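Local structure of beta-phenylalanine aminotransferase (Variovorax paradoxus, 4AO9) at residues A[32-37]-A[400-405]; A[163-168]-A[313-318]; A[353-358]-A[376-381]. The protein transfers the amino group of beta-phenylalanine to a keto-acid acceptor, probably through its pyridoxal-5'-phosphate cofactor, as a class-III aminotransferase. All coordinates share one frame; numbering follows the deposited sequence.

Contact 1 of 3, residues A[32-37]-A[400-405]; sequences DAYRRF and LRQLLF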
loop_
_atom_site.group_PDB
_atom_site.type_symbol
_atom_site.label_atom_id
_atom_site.label_comp_id
_atom_site.label_asym_id
_atom_site.label_seq_id
_atom_site.Cartn_x
_atom_site.Cartn_y
_atom_site.Cartn_z
ATOM N N ASP A 32 20.489 -22.729 -24.695
ATOM C CA ASP A 32 20.072 -24.083 -24.365
ATOM C C ASP A 32 19.135 -24.106 -23.142
ATOM O O ASP A 32 18.104 -24.773 -23.160
ATOM C CB ASP A 32 21.309 -24.968 -24.141
ATOM C CG ASP A 32 20.951 -26.379 -23.746
ATOM O OD1 ASP A 32 20.426 -27.127 -24.601
ATOM O OD2 ASP A 32 21.197 -26.742 -22.578
ATOM N N ALA A 33 19.492 -23.363 -22.093
ATOM C CA ALA A 33 18.664 -23.297 -20.883
ATOM C C ALA A 33 17.277 -22.715 -21.174
ATOM O O ALA A 33 16.262 -23.232 -20.679
ATOM C CB ALA A 33 19.370 -22.502 -19.788
ATOM N N TYR A 34 17.241 -21.656 -21.983
ATOM C CA TYR A 34 15.974 -21.046 -22.407
ATOM C C TYR A 34 15.093 -22.071 -23.124
ATOM O O TYR A 34 13.900 -22.181 -22.840
ATOM C CB TYR A 34 16.204 -19.847 -23.328
ATOM C CG TYR A 34 16.467 -18.501 -22.661
ATOM C CD1 TYR A 34 17.205 -18.395 -21.480
ATOM C CD2 TYR A 34 16.010 -17.322 -23.258
ATOM C CE1 TYR A 34 17.462 -17.144 -20.900
ATOM C CE2 TYR A 34 16.256 -16.076 -22.691
ATOM C CZ TYR A 34 16.991 -15.990 -21.516
ATOM O OH TYR A 34 17.235 -14.748 -20.969
ATOM N N ARG A 35 15.689 -22.830 -24.045
ATOM C CA ARG A 35 14.919 -23.815 -24.806
ATOM C C ARG A 35 14.339 -24.909 -23.918
ATOM O O ARG A 35 13.158 -25.250 -24.038
ATOM C CB ARG A 35 15.756 -24.445 -25.926
ATOM C CG ARG A 35 14.939 -25.397 -26.796
ATOM C CD ARG A 35 15.796 -26.299 -27.672
ATOM N NE ARG A 35 16.706 -27.169 -26.923
ATOM C CZ ARG A 35 16.336 -28.211 -26.177
ATOM N NH1 ARG A 35 15.052 -28.523 -26.030
ATOM N NH2 ARG A 35 17.263 -28.930 -25.556
ATOM N N ARG A 36 15.171 -25.469 -23.042
ATOM C CA ARG A 36 14.734 -26.534 -22.148
ATOM C C ARG A 36 13.637 -26.034 -21.198
ATOM O O ARG A 36 12.636 -26.719 -20.980
ATOM C CB ARG A 36 15.919 -27.120 -21.374
ATOM C CG ARG A 36 16.799 -28.064 -22.204
ATOM C CD ARG A 36 17.883 -28.742 -21.362
ATOM N NE ARG A 36 19.018 -27.856 -21.088
ATOM C CZ ARG A 36 19.201 -27.184 -19.953
ATOM N NH1 ARG A 36 18.323 -27.288 -18.958
ATOM N NH2 ARG A 36 20.266 -26.403 -19.810
ATOM N N PHE A 37 13.834 -24.832 -20.662
ATOM C CA PHE A 37 12.840 -24.193 -19.800
ATOM C C PHE A 37 11.513 -24.003 -20.543
ATOM O O PHE A 37 10.444 -24.352 -20.026
ATOM C CB PHE A 37 13.398 -22.862 -19.284
ATOM C CG PHE A 37 12.392 -22.009 -18.545
ATOM C CD1 PHE A 37 12.189 -22.177 -17.178
ATOM C CD2 PHE A 37 11.655 -21.052 -19.226
ATOM C CE1 PHE A 37 11.257 -21.391 -16.497
ATOM C CE2 PHE A 37 10.718 -20.266 -18.559
ATOM C CZ PHE A 37 10.526 -20.435 -17.188
ATOM N N LEU A 400 25.370 -15.510 -15.850
ATOM C CA LEU A 400 25.713 -16.535 -14.873
ATOM C C LEU A 400 24.623 -16.705 -13.819
ATOM O O LEU A 400 24.319 -17.825 -13.420
ATOM C CB LEU A 400 27.074 -16.245 -14.220
ATOM C CG LEU A 400 28.279 -16.208 -15.164
ATOM C CD1 LEU A 400 29.536 -15.856 -14.398
ATOM C CD2 LEU A 400 28.451 -17.537 -15.897
ATOM N N ARG A 401 24.040 -15.592 -13.371
ATOM C CA ARG A 401 22.880 -15.645 -12.477
ATOM C C ARG A 401 21.711 -16.387 -13.131
ATOM O O ARG A 401 21.014 -17.162 -12.472
ATOM C CB ARG A 401 22.438 -14.234 -12.067
ATOM C CG ARG A 401 23.465 -13.465 -11.234
ATOM C CD ARG A 401 22.784 -12.319 -10.488
ATOM N NE ARG A 401 23.376 -12.057 -9.170
ATOM C CZ ARG A 401 23.011 -11.042 -8.388
ATOM N NH1 ARG A 401 22.060 -10.195 -8.775
ATOM N NH2 ARG A 401 23.586 -10.871 -7.212
ATOM N N GLN A 402 21.512 -16.156 -14.430
ATOM C CA GLN A 402 20.439 -16.850 -15.156
ATOM C C GLN A 402 20.718 -18.348 -15.230
ATOM O O GLN A 402 19.833 -19.168 -14.969
ATOM C CB GLN A 402 20.244 -16.272 -16.557
ATOM C CG GLN A 402 19.801 -14.827 -16.594
ATOM C CD GLN A 402 19.532 -14.367 -18.005
ATOM O OE1 GLN A 402 18.544 -14.777 -18.629
ATOM N NE2 GLN A 402 20.404 -13.516 -18.522
ATOM N N LEU A 403 21.952 -18.713 -15.575
ATOM C CA LEU A 403 22.321 -20.126 -15.639
ATOM C C LEU A 403 22.094 -20.827 -14.298
ATOM O O LEU A 403 21.563 -21.934 -14.260
ATOM C CB LEU A 403 23.768 -20.308 -16.142
ATOM C CG LEU A 403 24.012 -19.938 -17.619
ATOM C CD1 LEU A 403 25.499 -19.949 -17.977
ATOM C CD2 LEU A 403 23.254 -20.849 -18.576
ATOM N N LEU A 404 22.468 -20.161 -13.202
ATOM C CA LEU A 404 22.207 -20.679 -11.851
ATOM C C LEU A 404 20.718 -20.894 -11.590
ATOM O O LEU A 404 20.309 -21.959 -11.118
ATOM C CB LEU A 404 22.785 -19.739 -10.781
ATOM C CG LEU A 404 22.521 -20.161 -9.326
ATOM C CD1 LEU A 404 23.126 -21.532 -8.991
ATOM C CD2 LEU A 404 23.080 -19.103 -8.392
ATOM N N PHE A 405 19.920 -19.872 -11.906
ATOM C CA PHE A 405 18.471 -19.924 -11.728
ATOM C C PHE A 405 17.845 -21.124 -12.445
ATOM O O PHE A 405 17.082 -21.881 -11.844
ATOM C CB PHE A 405 17.822 -18.612 -12.203
ATOM C CG PHE A 405 16.322 -18.648 -12.191
ATOM C CD1 PHE A 405 15.618 -18.462 -10.997
ATOM C CD2 PHE A 405 15.611 -18.899 -13.363
ATOM C CE1 PHE A 405 14.227 -18.517 -10.976
ATOM C CE2 PHE A 405 14.210 -18.955 -13.350
ATOM C CZ PHE A 405 13.524 -18.766 -12.150
#
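At the edge of the Y34 ring, in its plane, sits the amide oxygen of Q402, and the ring and amide planes are turned 54° apart. The phenol OH donates to that oxygen, with 2.7 Å between Y34 OH and Q402 OE1. The donor lies in the carbonyl plane of Q402, at a C=O...donor angle of 146°. Q402 reaches it with an extended chain beyond CG, and this one polar link carries the shortest approach between the two segments. Beside it the packing is looser: A33 CB faces L403 CD2 at 4.4 Å, a small methyl set against one leucine branch.

The other flat group, the guanidinium of R36, has A33 CA over one face, offset toward the rim, and D32 OD2 at its edge. R36 grips D32 side-on, NE and NH2 each lying 2.9 Å from OD2 and both coming from the same face of the carboxylate. This pair, one turn apart, ties the helix to itself rather than to 400-405, while R36 NH1 makes a weak hydrogen bond to N410 of helix 398-410; R35 adds a long second bridge to D32.

One turn further along from A33, F37 meets F406 edge-to-face, and L30 touches both Q402 and L403. This is helix-on-helix packing, in which the N-terminal helix 23-40 lies against helix 398-410 of the C-terminal part of the chain.

Contact 2 of 3, residues A[163-168]-A[313-318]; sequences ALHFTG and GPLAHS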
loop_
_atom_site.group_PDB
_atom_site.type_symbol
_atom_site.label_atom_id
_atom_site.label_comp_id
_atom_site.label_asym_id
_atom_site.label_seq_id
_atom_site.Cartn_x
_atom_site.Cartn_y
_atom_site.Cartn_z
ATOM N N ALA A 163 9.897 12.944 9.284
ATOM C CA ALA A 163 11.200 13.536 9.581
ATOM C C ALA A 163 11.348 14.937 8.993
ATOM O O ALA A 163 11.876 15.843 9.663
ATOM C CB ALA A 163 12.306 12.628 9.095
ATOM N N LEU A 164 10.867 15.124 7.759
ATOM C CA LEU A 164 10.932 16.442 7.125
ATOM C C LEU A 164 10.174 17.455 7.982
ATOM O O LEU A 164 10.670 18.547 8.239
ATOM C CB LEU A 164 10.358 16.435 5.700
ATOM C CG LEU A 164 10.994 15.614 4.581
ATOM C CD1 LEU A 164 10.613 16.191 3.220
ATOM C CD2 LEU A 164 12.483 15.530 4.669
ATOM N N HIS A 165 8.985 17.076 8.447
ATOM C CA HIS A 165 8.166 18.000 9.214
ATOM C C HIS A 165 8.751 18.247 10.600
ATOM O O HIS A 165 8.791 19.390 11.083
ATOM C CB HIS A 165 6.715 17.516 9.332
ATOM C CG HIS A 165 5.769 18.609 9.716
ATOM N ND1 HIS A 165 5.202 19.453 8.788
ATOM C CD2 HIS A 165 5.341 19.037 10.930
ATOM C CE1 HIS A 165 4.443 20.340 9.410
ATOM N NE2 HIS A 165 4.507 20.108 10.709
ATOM N N PHE A 166 9.212 17.177 11.239
ATOM C CA PHE A 166 9.747 17.262 12.596
ATOM C C PHE A 166 10.959 18.195 12.663
ATOM O O PHE A 166 11.092 18.976 13.597
ATOM C CB PHE A 166 10.141 15.876 13.109
ATOM C CG PHE A 166 10.526 15.861 14.562
ATOM C CD1 PHE A 166 9.545 15.864 15.550
ATOM C CD2 PHE A 166 11.865 15.857 14.937
ATOM C CE1 PHE A 166 9.895 15.847 16.898
ATOM C CE2 PHE A 166 12.226 15.837 16.280
ATOM C CZ PHE A 166 11.239 15.844 17.256
ATOM N N THR A 167 11.830 18.091 11.668
ATOM C CA THR A 167 13.064 18.880 11.626
ATOM C C THR A 167 12.919 20.233 10.939
ATOM O O THR A 167 13.757 21.118 11.155
ATOM C CB THR A 167 14.197 18.135 10.894
ATOM O OG1 THR A 167 13.828 17.903 9.519
ATOM C CG2 THR A 167 14.533 16.810 11.602
ATOM N N GLY A 168 11.903 20.393 10.091
ATOM C CA GLY A 168 11.789 21.604 9.270
ATOM C C GLY A 168 12.879 21.705 8.213
ATOM O O GLY A 168 13.240 22.814 7.783
ATOM N N GLY A 313 -1.519 16.787 17.050
ATOM C CA GLY A 313 -0.477 16.877 16.032
ATOM C C GLY A 313 -0.961 17.471 14.723
ATOM O O GLY A 313 -2.150 17.402 14.405
ATOM N N PRO A 314 -0.039 18.056 13.945
ATOM C CA PRO A 314 -0.416 18.767 12.725
ATOM C C PRO A 314 -0.549 17.900 11.478
ATOM O O PRO A 314 -1.005 18.402 10.454
ATOM C CB PRO A 314 0.739 19.756 12.534
ATOM C CG PRO A 314 1.908 19.070 13.130
ATOM C CD PRO A 314 1.380 18.270 14.291
ATOM N N LEU A 315 -0.149 16.630 11.543
ATOM C CA LEU A 315 -0.112 15.777 10.352
ATOM C C LEU A 315 -1.206 14.743 10.347
ATOM O O LEU A 315 -1.459 14.087 11.358
ATOM C CB LEU A 315 1.236 15.066 10.205
ATOM C CG LEU A 315 2.506 15.928 10.177
ATOM C CD1 LEU A 315 3.678 15.046 9.885
ATOM C CD2 LEU A 315 2.417 17.084 9.150
ATOM N N ALA A 316 -1.858 14.617 9.201
ATOM C CA ALA A 316 -2.758 13.510 8.963
ATOM C C ALA A 316 -1.948 12.345 8.400
ATOM O O ALA A 316 -0.954 12.539 7.674
ATOM C CB ALA A 316 -3.849 13.935 7.969
ATOM N N HIS A 317 -2.351 11.132 8.760
ATOM C CA HIS A 317 -1.910 9.942 8.054
ATOM C C HIS A 317 -3.126 9.077 7.732
ATOM O O HIS A 317 -3.660 8.371 8.590
ATOM C CB HIS A 317 -0.845 9.170 8.833
ATOM C CG HIS A 317 -0.614 7.793 8.302
ATOM N ND1 HIS A 317 -0.564 6.684 9.116
ATOM C CD2 HIS A 317 -0.452 7.340 7.034
ATOM C CE1 HIS A 317 -0.359 5.606 8.378
ATOM N NE2 HIS A 317 -0.306 5.976 7.106
ATOM N N SER A 318 -3.557 9.154 6.481
ATOM C CA SER A 318 -4.737 8.445 6.022
ATOM C C SER A 318 -4.375 7.110 5.358
ATOM O O SER A 318 -3.191 6.732 5.250
ATOM C CB SER A 318 -5.530 9.353 5.076
ATOM O OG SER A 318 -4.709 9.760 3.986
#
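The C-terminal end of helix 152-167, the helix that starts among the cofactor-pocket residues G152, T153 and N156, is met here by the loop that runs from helix 302-305 toward helix 325-337. H165 does the work on the helix side. L315 sets one methyl squarely over a face of its imidazole: L315 CD2 lies 3.7 Å from the centroid of the H165 ring and only 9° off the normal, a CH-pi contact. The other branch turns to the root of the side chain, L315 CD1 lying 4.0 Å from H165 CB. With H165 CG anti to the backbone N (chi1 -162°), the ring swings out from the helix, and the histidine and leucine side chains run antiparallel to each other.

P314 joins at the far end of the ring, its CG coming obliquely to H165 NE2 at 3.7 Å. No hydrogen bond crosses between the segments, so this patch rests on apolar groups laid against the imidazole.

The helix ends two residues further on. T167 OG1 turns back to A163 O at 2.8 Å, on the opposite face of that carbonyl from T167 N, and G168 leaves the helix with positive phi. The same loop also meets the second subunit: L315 packs on P192 of that chain, and S318 OG bonds to its Y179 OH. It is a helix-to-loop contact at the border of the subunit interface in this aminotransferase dimer.

Contact 3 of 3, residues A[353-358]-A[376-381]; sequences ALRARL and SLMNAH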
loop_
_atom_site.group_PDB
_atom_site.type_symbol
_atom_site.label_atom_id
_atom_site.label_comp_id
_atom_site.label_asym_id
_atom_site.label_seq_id
_atom_site.Cartn_x
_atom_site.Cartn_y
_atom_site.Cartn_z
ATOM N N ALA A 353 24.804 -21.312 9.145
ATOM C CA ALA A 353 25.420 -22.607 8.855
ATOM C C ALA A 353 25.394 -22.897 7.355
ATOM O O ALA A 353 26.390 -23.357 6.783
ATOM C CB ALA A 353 24.743 -23.709 9.648
ATOM N N LEU A 354 24.269 -22.588 6.705
ATOM C CA LEU A 354 24.156 -22.773 5.265
ATOM C C LEU A 354 25.121 -21.874 4.493
ATOM O O LEU A 354 25.816 -22.340 3.581
ATOM C CB LEU A 354 22.706 -22.558 4.797
ATOM C CG LEU A 354 22.421 -22.463 3.294
ATOM C CD1 LEU A 354 22.852 -23.727 2.539
ATOM C CD2 LEU A 354 20.948 -22.180 3.036
ATOM N N ARG A 355 25.171 -20.592 4.855
ATOM C CA ARG A 355 26.031 -19.657 4.141
ATOM C C ARG A 355 27.502 -20.066 4.234
ATOM O O ARG A 355 28.238 -19.977 3.250
ATOM C CB ARG A 355 25.829 -18.206 4.606
ATOM C CG ARG A 355 26.313 -17.205 3.565
ATOM C CD ARG A 355 26.126 -15.738 3.990
ATOM N NE ARG A 355 27.126 -15.310 4.968
ATOM C CZ ARG A 355 26.897 -15.177 6.270
ATOM N NH1 ARG A 355 25.694 -15.426 6.785
ATOM N NH2 ARG A 355 27.880 -14.790 7.067
ATOM N N ALA A 356 27.912 -20.516 5.415
ATOM C CA ALA A 356 29.285 -20.975 5.615
ATOM C C ALA A 356 29.581 -22.214 4.767
ATOM O O ALA A 356 30.648 -22.292 4.147
ATOM C CB ALA A 356 29.561 -21.237 7.084
ATOM N N ARG A 357 28.642 -23.160 4.724
ATOM C CA ARG A 357 28.792 -24.354 3.884
ATOM C C ARG A 357 28.960 -23.965 2.419
ATOM O O ARG A 357 29.832 -24.484 1.727
ATOM C CB ARG A 357 27.606 -25.306 4.033
ATOM C CG ARG A 357 27.609 -26.150 5.300
ATOM C CD ARG A 357 26.280 -26.876 5.457
ATOM N NE ARG A 357 26.086 -27.942 4.478
ATOM C CZ ARG A 357 24.958 -28.632 4.325
ATOM N NH1 ARG A 357 23.891 -28.361 5.072
ATOM N NH2 ARG A 357 24.889 -29.593 3.414
ATOM N N LEU A 358 28.129 -23.039 1.948
ATOM C CA LEU A 358 28.191 -22.617 0.558
ATOM C C LEU A 358 29.486 -21.892 0.220
ATOM O O LEU A 358 30.076 -22.141 -0.829
ATOM C CB LEU A 358 26.993 -21.732 0.218
ATOM C CG LEU A 358 25.635 -22.423 0.208
ATOM C CD1 LEU A 358 24.537 -21.363 0.215
ATOM C CD2 LEU A 358 25.500 -23.363 -0.991
ATOM N N SER A 376 19.305 -15.790 8.010
ATOM C CA SER A 376 18.436 -16.554 7.108
ATOM C C SER A 376 18.295 -15.951 5.702
ATOM O O SER A 376 17.505 -16.443 4.890
ATOM C CB SER A 376 17.059 -16.739 7.751
ATOM O OG SER A 376 16.498 -15.471 8.078
ATOM N N LEU A 377 19.076 -14.905 5.422
ATOM C CA LEU A 377 19.054 -14.214 4.128
ATOM C C LEU A 377 20.444 -14.184 3.514
ATOM O O LEU A 377 21.404 -13.756 4.153
ATOM C CB LEU A 377 18.554 -12.780 4.291
ATOM C CG LEU A 377 17.207 -12.586 5.000
ATOM C CD1 LEU A 377 16.906 -11.089 5.124
ATOM C CD2 LEU A 377 16.106 -13.327 4.260
ATOM N N MET A 378 20.562 -14.644 2.272
ATOM C CA MET A 378 21.853 -14.583 1.579
ATOM C C MET A 378 21.658 -14.402 0.081
ATOM O O MET A 378 20.546 -14.539 -0.422
ATOM C CB MET A 378 22.702 -15.831 1.882
ATOM C CG MET A 378 22.048 -17.121 1.446
ATOM S SD MET A 378 22.717 -18.595 2.241
ATOM C CE MET A 378 21.859 -18.537 3.810
ATOM N N ASN A 379 22.733 -14.104 -0.637
ATOM C CA ASN A 379 22.646 -13.855 -2.072
ATOM C C ASN A 379 23.896 -14.358 -2.779
ATOM O O ASN A 379 25.013 -14.049 -2.349
ATOM C CB ASN A 379 22.470 -12.344 -2.321
ATOM C CG ASN A 379 21.672 -12.016 -3.588
ATOM O OD1 ASN A 379 20.627 -11.360 -3.511
ATOM N ND2 ASN A 379 22.163 -12.443 -4.753
ATOM N N ALA A 380 23.696 -15.122 -3.854
ATOM C CA ALA A 380 24.788 -15.594 -4.708
ATOM C C ALA A 380 25.349 -14.424 -5.511
ATOM O O ALA A 380 24.590 -13.599 -6.031
ATOM C CB ALA A 380 24.287 -16.679 -5.645
ATOM N N HIS A 381 26.676 -14.342 -5.606
ATOM C CA HIS A 381 27.336 -13.353 -6.458
ATOM C C HIS A 381 28.506 -14.005 -7.167
ATOM O O HIS A 381 29.278 -14.731 -6.545
ATOM C CB HIS A 381 27.857 -12.159 -5.650
ATOM C CG HIS A 381 26.785 -11.396 -4.931
ATOM N ND1 HIS A 381 25.828 -10.655 -5.588
ATOM C CD2 HIS A 381 26.533 -11.254 -3.609
ATOM C CE1 HIS A 381 25.022 -10.098 -4.701
ATOM N NE2 HIS A 381 25.429 -10.442 -3.493
HETATM O O HOH W 1 23.162 -15.552 5.501
#
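M378 pushes its thioether between three side chains of the helix, the tight part of the contact. M378 CE meets L354 CD2 at 3.8 Å, the two side chains crossing at about a right angle. Nearest to the sulfur on the helix are L358 CD1 and R355 CB, each 3.9 Å from M378 SD. A chi1 of 60° and a bend at chi3 (81°) turn the methyl toward L354. An alanine in place of L354 would remove both methyl branches and would probably leave M378 CE without its closest wall on the helix, setting the end of the thioether freer to turn.

The looser, wetter side begins where R355 leaves the core. Its aliphatic part still packs, R355 CD standing 4.0 Å from M378 CB, but the chain then bends and the guanidinium joins the strand through one water. That water takes a hydrogen bond from R355 NH1 at 2.8 Å and gives one to L377 O at 2.9 Å; the same NH1 also forms a salt bridge with E352.

F371 of the adjacent strand touches R355 and L358, while I432 and V436 of helix 429-445 back L354. The axis of 353-358 passes 9.5 Å from that of strand 377-381, their directions 20° apart. Helix 341-365 thus packs along one face of a three-stranded antiparallel sheet, a two-layer alpha+beta packing consistent with the small C-terminal domain of fold-type I PLP enzymes, to which class-III aminotransferases belong.

Contact 1 closes the longest loop, joining helix 23-40 to helix 398-410, and contacts 2 and 3 follow in series inside it. Contacts 1 and 3 are neighbours, their centres about 21 Å apart: R401 NH2 probably bonds to A380 O, and L404 packs on A380, so helix 398-410 lies against strand 377-381. Both belong to the part of the subunit away from the dimer contact made by 313-318, where the N-terminal helix packs onto the C-terminal part of the chain. Contact 2 stands on the other side of the chain's centre, its centre about 49 Å from that of contact 1 and 40 Å from that of contact 3, and it alone meets the second subunit.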